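Local structure of ubiquinone biosynthesis protein UbiJ (Escherichia coli, 6H6P) at residues Lys53-Ser58 with Ala84-Leu89; Arg93-Leu98 with Val115-Val120. The protein binds hydrophobic ubiquinone biosynthetic intermediates through its SCP2 domain, the part modelled here, and is essential for the stability of the Ubi complex. All coordinates share one frame; numbering follows the deposited sequence.

Interaction 1 (Lys53-Ser58 with Ala84-Leu89); sequences KGFSTS and AYASVL. With CA (calcium ion), chain T.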
loop_
_atom_site.group_PDB
_atom_site.type_symbol
_atom_site.label_atom_id
_atom_site.label_comp_id
_atom_site.label_asym_id
_atom_site.label_seq_id
_atom_site.Cartn_x
_atom_site.Cartn_y
_atom_site.Cartn_z
ATOM N N LYS C 53 -25.891 -12.885 5.495
ATOM C CA LYS C 53 -27.340 -13.106 5.419
ATOM C C LYS C 53 -28.167 -12.412 6.504
ATOM O O LYS C 53 -29.269 -11.930 6.181
ATOM C CB LYS C 53 -27.685 -14.598 5.379
ATOM C CG LYS C 53 -27.815 -15.184 3.988
ATOM C CD LYS C 53 -28.782 -16.360 3.958
ATOM C CE LYS C 53 -28.142 -17.725 4.086
ATOM N NZ LYS C 53 -27.547 -18.204 2.803
ATOM N N GLY C 54 -27.690 -12.396 7.756
ATOM C CA GLY C 54 -28.431 -11.773 8.858
ATOM C C GLY C 54 -28.667 -10.272 8.690
ATOM O O GLY C 54 -29.789 -9.780 8.826
ATOM N N PHE C 55 -27.586 -9.556 8.348
ATOM C CA PHE C 55 -27.473 -8.118 8.107
ATOM C C PHE C 55 -27.631 -7.922 6.594
ATOM O O PHE C 55 -27.486 -8.903 5.872
ATOM C CB PHE C 55 -26.074 -7.701 8.568
ATOM C CG PHE C 55 -25.751 -8.194 9.962
ATOM C CD1 PHE C 55 -25.193 -9.456 10.167
ATOM C CD2 PHE C 55 -26.054 -7.424 11.075
ATOM C CE1 PHE C 55 -24.949 -9.935 11.460
ATOM C CE2 PHE C 55 -25.789 -7.894 12.366
ATOM C CZ PHE C 55 -25.243 -9.149 12.550
ATOM N N SER C 56 -27.914 -6.726 6.088
ATOM C CA SER C 56 -28.085 -6.557 4.630
ATOM C C SER C 56 -26.763 -6.445 3.822
ATOM O O SER C 56 -26.803 -6.432 2.585
ATOM C CB SER C 56 -28.986 -5.356 4.334
ATOM O OG SER C 56 -28.512 -4.158 4.933
ATOM N N THR C 57 -25.604 -6.402 4.524
ATOM C CA THR C 57 -24.261 -6.136 3.993
ATOM C C THR C 57 -23.405 -7.319 3.551
ATOM O O THR C 57 -23.660 -8.467 3.906
ATOM C CB THR C 57 -23.440 -5.340 5.028
ATOM O OG1 THR C 57 -23.302 -6.123 6.221
ATOM C CG2 THR C 57 -24.016 -3.951 5.313
ATOM N N SER C 58 -22.312 -6.967 2.820
ATOM C CA SER C 58 -21.258 -7.819 2.294
ATOM C C SER C 58 -19.886 -7.374 2.797
ATOM O O SER C 58 -19.724 -6.229 3.222
ATOM C CB SER C 58 -21.302 -7.878 0.765
ATOM O OG SER C 58 -21.483 -6.619 0.146
ATOM N N ALA C 84 -23.936 -16.670 3.480
ATOM C CA ALA C 84 -24.217 -17.325 4.761
ATOM C C ALA C 84 -24.499 -16.299 5.861
ATOM O O ALA C 84 -24.202 -15.117 5.683
ATOM C CB ALA C 84 -23.035 -18.196 5.164
ATOM N N TYR C 85 -25.073 -16.749 6.995
ATOM C CA TYR C 85 -25.353 -15.908 8.157
ATOM C C TYR C 85 -24.047 -15.655 8.905
ATOM O O TYR C 85 -23.174 -16.513 8.898
ATOM C CB TYR C 85 -26.356 -16.608 9.064
ATOM C CG TYR C 85 -27.791 -16.386 8.660
ATOM C CD1 TYR C 85 -28.416 -17.228 7.750
ATOM C CD2 TYR C 85 -28.546 -15.360 9.230
ATOM C CE1 TYR C 85 -29.747 -17.035 7.387
ATOM C CE2 TYR C 85 -29.874 -15.151 8.867
ATOM C CZ TYR C 85 -30.469 -15.987 7.938
ATOM O OH TYR C 85 -31.774 -15.783 7.554
ATOM N N ALA C 86 -23.924 -14.505 9.581
ATOM C CA ALA C 86 -22.728 -14.132 10.350
ATOM C C ALA C 86 -22.142 -15.270 11.248
ATOM O O ALA C 86 -20.927 -15.448 11.300
ATOM C CB ALA C 86 -23.015 -12.884 11.172
ATOM N N SER C 87 -23.028 -16.037 11.911
ATOM C CA SER C 87 -22.792 -17.155 12.835
ATOM C C SER C 87 -22.084 -18.341 12.225
ATOM O O SER C 87 -21.441 -19.080 12.979
ATOM C CB SER C 87 -24.117 -17.663 13.385
ATOM O OG SER C 87 -24.873 -16.633 13.987
ATOM N N VAL C 88 -22.269 -18.587 10.901
ATOM C CA VAL C 88 -21.677 -19.734 10.203
ATOM C C VAL C 88 -20.277 -19.403 9.659
ATOM O O VAL C 88 -19.457 -20.305 9.548
ATOM C CB VAL C 88 -22.585 -20.433 9.140
ATOM C CG1 VAL C 88 -23.805 -21.067 9.783
ATOM C CG2 VAL C 88 -23.002 -19.514 8.033
ATOM N N LEU C 89 -19.985 -18.121 9.391
ATOM C CA LEU C 89 -18.687 -17.648 8.877
ATOM C C LEU C 89 -17.484 -18.032 9.761
ATOM O O LEU C 89 -16.494 -18.474 9.171
ATOM C CB LEU C 89 -18.673 -16.148 8.564
ATOM C CG LEU C 89 -19.726 -15.640 7.576
ATOM C CD1 LEU C 89 -19.625 -14.137 7.427
ATOM C CD2 LEU C 89 -19.680 -16.385 6.238
HETATM CA CA CA T . -26.211 -15.221 12.605
#

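Interaction 2 (Arg93-Leu98 with Val115-Val120); sequences RDRQQL and VVQNFV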
loop_
_atom_site.group_PDB
_atom_site.type_symbol
_atom_site.label_atom_id
_atom_site.label_comp_id
_atom_site.label_asym_id
_atom_site.label_seq_id
_atom_site.Cartn_x
_atom_site.Cartn_y
_atom_site.Cartn_z
ATOM N N ARG C 93 -13.049 -22.596 8.859
ATOM C CA ARG C 93 -11.673 -22.770 9.309
ATOM C C ARG C 93 -11.027 -24.085 8.855
ATOM O O ARG C 93 -9.967 -24.437 9.374
ATOM C CB ARG C 93 -11.567 -22.598 10.829
ATOM C CG ARG C 93 -11.684 -21.164 11.352
ATOM C CD ARG C 93 -11.162 -21.095 12.782
ATOM N NE ARG C 93 -9.880 -21.797 12.887
ATOM C CZ ARG C 93 -8.693 -21.246 12.655
ATOM N NH1 ARG C 93 -8.595 -19.948 12.386
ATOM N NH2 ARG C 93 -7.593 -21.980 12.718
ATOM N N ASP C 94 -11.655 -24.801 7.889
ATOM C CA ASP C 94 -11.113 -25.988 7.201
ATOM C C ASP C 94 -12.063 -26.577 6.156
ATOM O O ASP C 94 -13.275 -26.382 6.228
ATOM C CB ASP C 94 -10.553 -27.098 8.116
ATOM C CG ASP C 94 -11.463 -27.656 9.158
ATOM O OD1 ASP C 94 -12.420 -28.372 8.785
ATOM O OD2 ASP C 94 -11.140 -27.508 10.355
ATOM N N ARG C 95 -11.468 -27.294 5.177
ATOM C CA ARG C 95 -12.093 -27.954 4.021
ATOM C C ARG C 95 -13.226 -28.933 4.378
ATOM O O ARG C 95 -14.208 -29.021 3.638
ATOM C CB ARG C 95 -11.021 -28.646 3.153
ATOM C CG ARG C 95 -10.135 -27.667 2.361
ATOM C CD ARG C 95 -10.281 -27.804 0.854
ATOM N NE ARG C 95 -11.683 -27.761 0.433
ATOM C CZ ARG C 95 -12.327 -28.768 -0.154
ATOM N NH1 ARG C 95 -13.607 -28.642 -0.484
ATOM N NH2 ARG C 95 -11.694 -29.906 -0.421
ATOM N N GLN C 96 -13.099 -29.639 5.513
ATOM C CA GLN C 96 -14.085 -30.610 6.016
ATOM C C GLN C 96 -15.388 -29.912 6.410
ATOM O O GLN C 96 -16.478 -30.397 6.084
ATOM C CB GLN C 96 -13.506 -31.381 7.232
ATOM C CG GLN C 96 -12.292 -32.268 6.910
ATOM C CD GLN C 96 -11.062 -32.007 7.771
ATOM O OE1 GLN C 96 -10.642 -30.858 7.995
ATOM N NE2 GLN C 96 -10.410 -33.082 8.205
ATOM N N GLN C 97 -15.258 -28.767 7.116
ATOM C CA GLN C 97 -16.366 -27.934 7.593
ATOM C C GLN C 97 -17.036 -27.194 6.449
ATOM O O GLN C 97 -18.249 -27.028 6.474
ATOM C CB GLN C 97 -15.898 -26.967 8.684
ATOM C CG GLN C 97 -15.468 -27.653 9.980
ATOM C CD GLN C 97 -14.933 -26.657 10.980
ATOM O OE1 GLN C 97 -14.015 -25.874 10.696
ATOM N NE2 GLN C 97 -15.492 -26.665 12.181
ATOM N N LEU C 98 -16.255 -26.777 5.439
ATOM C CA LEU C 98 -16.755 -26.121 4.223
ATOM C C LEU C 98 -17.663 -27.075 3.388
ATOM O O LEU C 98 -18.716 -26.629 2.927
ATOM C CB LEU C 98 -15.587 -25.522 3.387
ATOM C CG LEU C 98 -15.864 -25.099 1.933
ATOM C CD1 LEU C 98 -16.498 -23.741 1.868
ATOM C CD2 LEU C 98 -14.601 -25.103 1.142
ATOM N N VAL C 115 -11.501 -20.657 -4.725
ATOM C CA VAL C 115 -11.100 -19.459 -3.987
ATOM C C VAL C 115 -11.407 -19.680 -2.478
ATOM O O VAL C 115 -10.529 -19.469 -1.631
ATOM C CB VAL C 115 -11.747 -18.154 -4.563
ATOM C CG1 VAL C 115 -11.402 -16.917 -3.729
ATOM C CG2 VAL C 115 -11.366 -17.933 -6.021
ATOM N N VAL C 116 -12.642 -20.124 -2.154
ATOM C CA VAL C 116 -13.078 -20.393 -0.784
ATOM C C VAL C 116 -12.384 -21.669 -0.206
ATOM O O VAL C 116 -12.095 -21.695 0.996
ATOM C CB VAL C 116 -14.630 -20.387 -0.626
ATOM C CG1 VAL C 116 -15.310 -21.487 -1.427
ATOM C CG2 VAL C 116 -15.047 -20.427 0.844
ATOM N N GLN C 117 -12.075 -22.681 -1.055
ATOM C CA GLN C 117 -11.362 -23.903 -0.665
ATOM C C GLN C 117 -9.920 -23.596 -0.235
ATOM O O GLN C 117 -9.410 -24.199 0.716
ATOM C CB GLN C 117 -11.360 -24.904 -1.816
ATOM C CG GLN C 117 -12.682 -25.653 -1.961
ATOM C CD GLN C 117 -12.820 -26.409 -3.260
ATOM O OE1 GLN C 117 -11.946 -26.385 -4.141
ATOM N NE2 GLN C 117 -13.949 -27.075 -3.415
ATOM N N ASN C 118 -9.270 -22.645 -0.941
ATOM C CA ASN C 118 -7.903 -22.173 -0.655
ATOM C C ASN C 118 -7.860 -21.200 0.492
ATOM O O ASN C 118 -6.801 -21.025 1.109
ATOM C CB ASN C 118 -7.232 -21.572 -1.885
ATOM C CG ASN C 118 -6.988 -22.579 -2.989
ATOM O OD1 ASN C 118 -6.718 -23.767 -2.751
ATOM N ND2 ASN C 118 -7.097 -22.121 -4.226
ATOM N N PHE C 119 -9.010 -20.554 0.782
ATOM C CA PHE C 119 -9.126 -19.649 1.913
ATOM C C PHE C 119 -9.165 -20.476 3.194
ATOM O O PHE C 119 -8.377 -20.222 4.113
ATOM C CB PHE C 119 -10.343 -18.706 1.787
ATOM C CG PHE C 119 -10.483 -17.893 3.045
ATOM C CD1 PHE C 119 -9.569 -16.887 3.347
ATOM C CD2 PHE C 119 -11.456 -18.202 3.981
ATOM C CE1 PHE C 119 -9.661 -16.179 4.544
ATOM C CE2 PHE C 119 -11.538 -17.504 5.178
ATOM C CZ PHE C 119 -10.650 -16.488 5.448
ATOM N N VAL C 120 -10.064 -21.485 3.210
ATOM C CA VAL C 120 -10.293 -22.427 4.299
ATOM C C VAL C 120 -8.998 -23.301 4.584
ATOM O O VAL C 120 -8.740 -23.640 5.738
ATOM C CB VAL C 120 -11.604 -23.261 4.124
ATOM C CG1 VAL C 120 -12.874 -22.389 4.082
ATOM C CG2 VAL C 120 -11.536 -24.260 2.987
#

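Interaction 1 (Lys53-Ser58 with Ala84-Leu89)
The amide N of K53 gives a short, nearly straight hydrogen bond to A84 O (2.8 Å, N-H...O angle 166°), reaching that oxygen from well above the carbonyl plane. K53 follows strand 47-52 and A84 ends strand 80-84, parallel neighbours in the sheet that also pair through backbone bonds between A84 and E51, so this bond extends their pairing to where the two strands end. The contact thereby ties together the loops that leave these strands of the SCP2 domain. Past it, the contact rests mainly on the two aromatic rings. The ring of Y85 takes K53 on one face: K53 CB sits 3.6 Å from the ring centroid and only 12° off the normal, a CH-pi contact. Bent at chi3 and chi4, the lysine chain stays close beside the ring, with K53 CD 3.6 Å from Y85 CE1, and turns its amine back to a weak hydrogen bond with I83 O. The backbone of G54 passes obliquely by the same ring, G54 N lying 3.4 Å from Y85 CD2. Farther along, A86 CB meets the edge of the F55 ring in its plane, 3.5 Å from F55 CE1. Beyond that methyl, S87 OG binds a calcium ion at 2.4 Å. One backbone bond thus fixes the strand ends, while CH-pi and apolar edge contacts join two largely exposed loops without any salt bridge between them.

Interaction 2 (Arg93-Leu98 with Val115-Val120)
L98 and V120 meet through apolar contacts. L98 CD2 lies 3.7 Å from V120 CG2, and the other methyl, L98 CD1, comes to 3.8 Å from V116 CG2, so the forked leucine end spans two valines one turn apart. With CG anti to the backbone N (chi1 165°), the leucine places its two methyls against V116 and V120, CD2 also touching Q117 CG. V120 CG2 also touches the aliphatic part of R95, 3.7 Å from R95 CG. Among the polar side chains, R95, bent at chi2 and chi3, lays its guanidinium across the Q117 chain, R95 NE 3.3 Å from Q117 CG, with Q117 CD over one face and the guanidinium and amide planes 57° apart. R95 NH1 and Q117 NE2, both donors, are 3.3 Å apart and form no bond. Within the first segment, D94 is the N-cap of helix 95-104, its OD1 accepting a weak hydrogen bond from Q97 N, while D94 CA packs 3.6 Å from V120 O. V116 also touches C80 and V82 of the sheet, and F119 reaches L26 and L30 of helix 15-30. Two helices joined by hydrophobic packing, one of them lying against a mixed sheet, fit the alpha/beta fold of SCP2 lipid-binding domains.

How the interactions relate
From the N terminus, the chain runs through helices 15-30 and 37-41 and strand 47-52 before reaching 53-58. Interaction 1 closes after strands 58-63, 68-71 and 80-84, bringing the loops that follow strands 47-52 and 80-84 together at the surface. The chain then passes almost directly into 93-98, where interaction 2 opens; it closes across helix 95-104 and strand 108-111, when helix 113-124 returns to the start of helix 95-104. The two loops are in series, neither nested nor crossed, and their centres lie about 17 Å apart. Interaction 1 joins neighbouring strand ends, whereas interaction 2 pairs the last two helices; strand 80-84 links them, leading into 84-89 and touching V116.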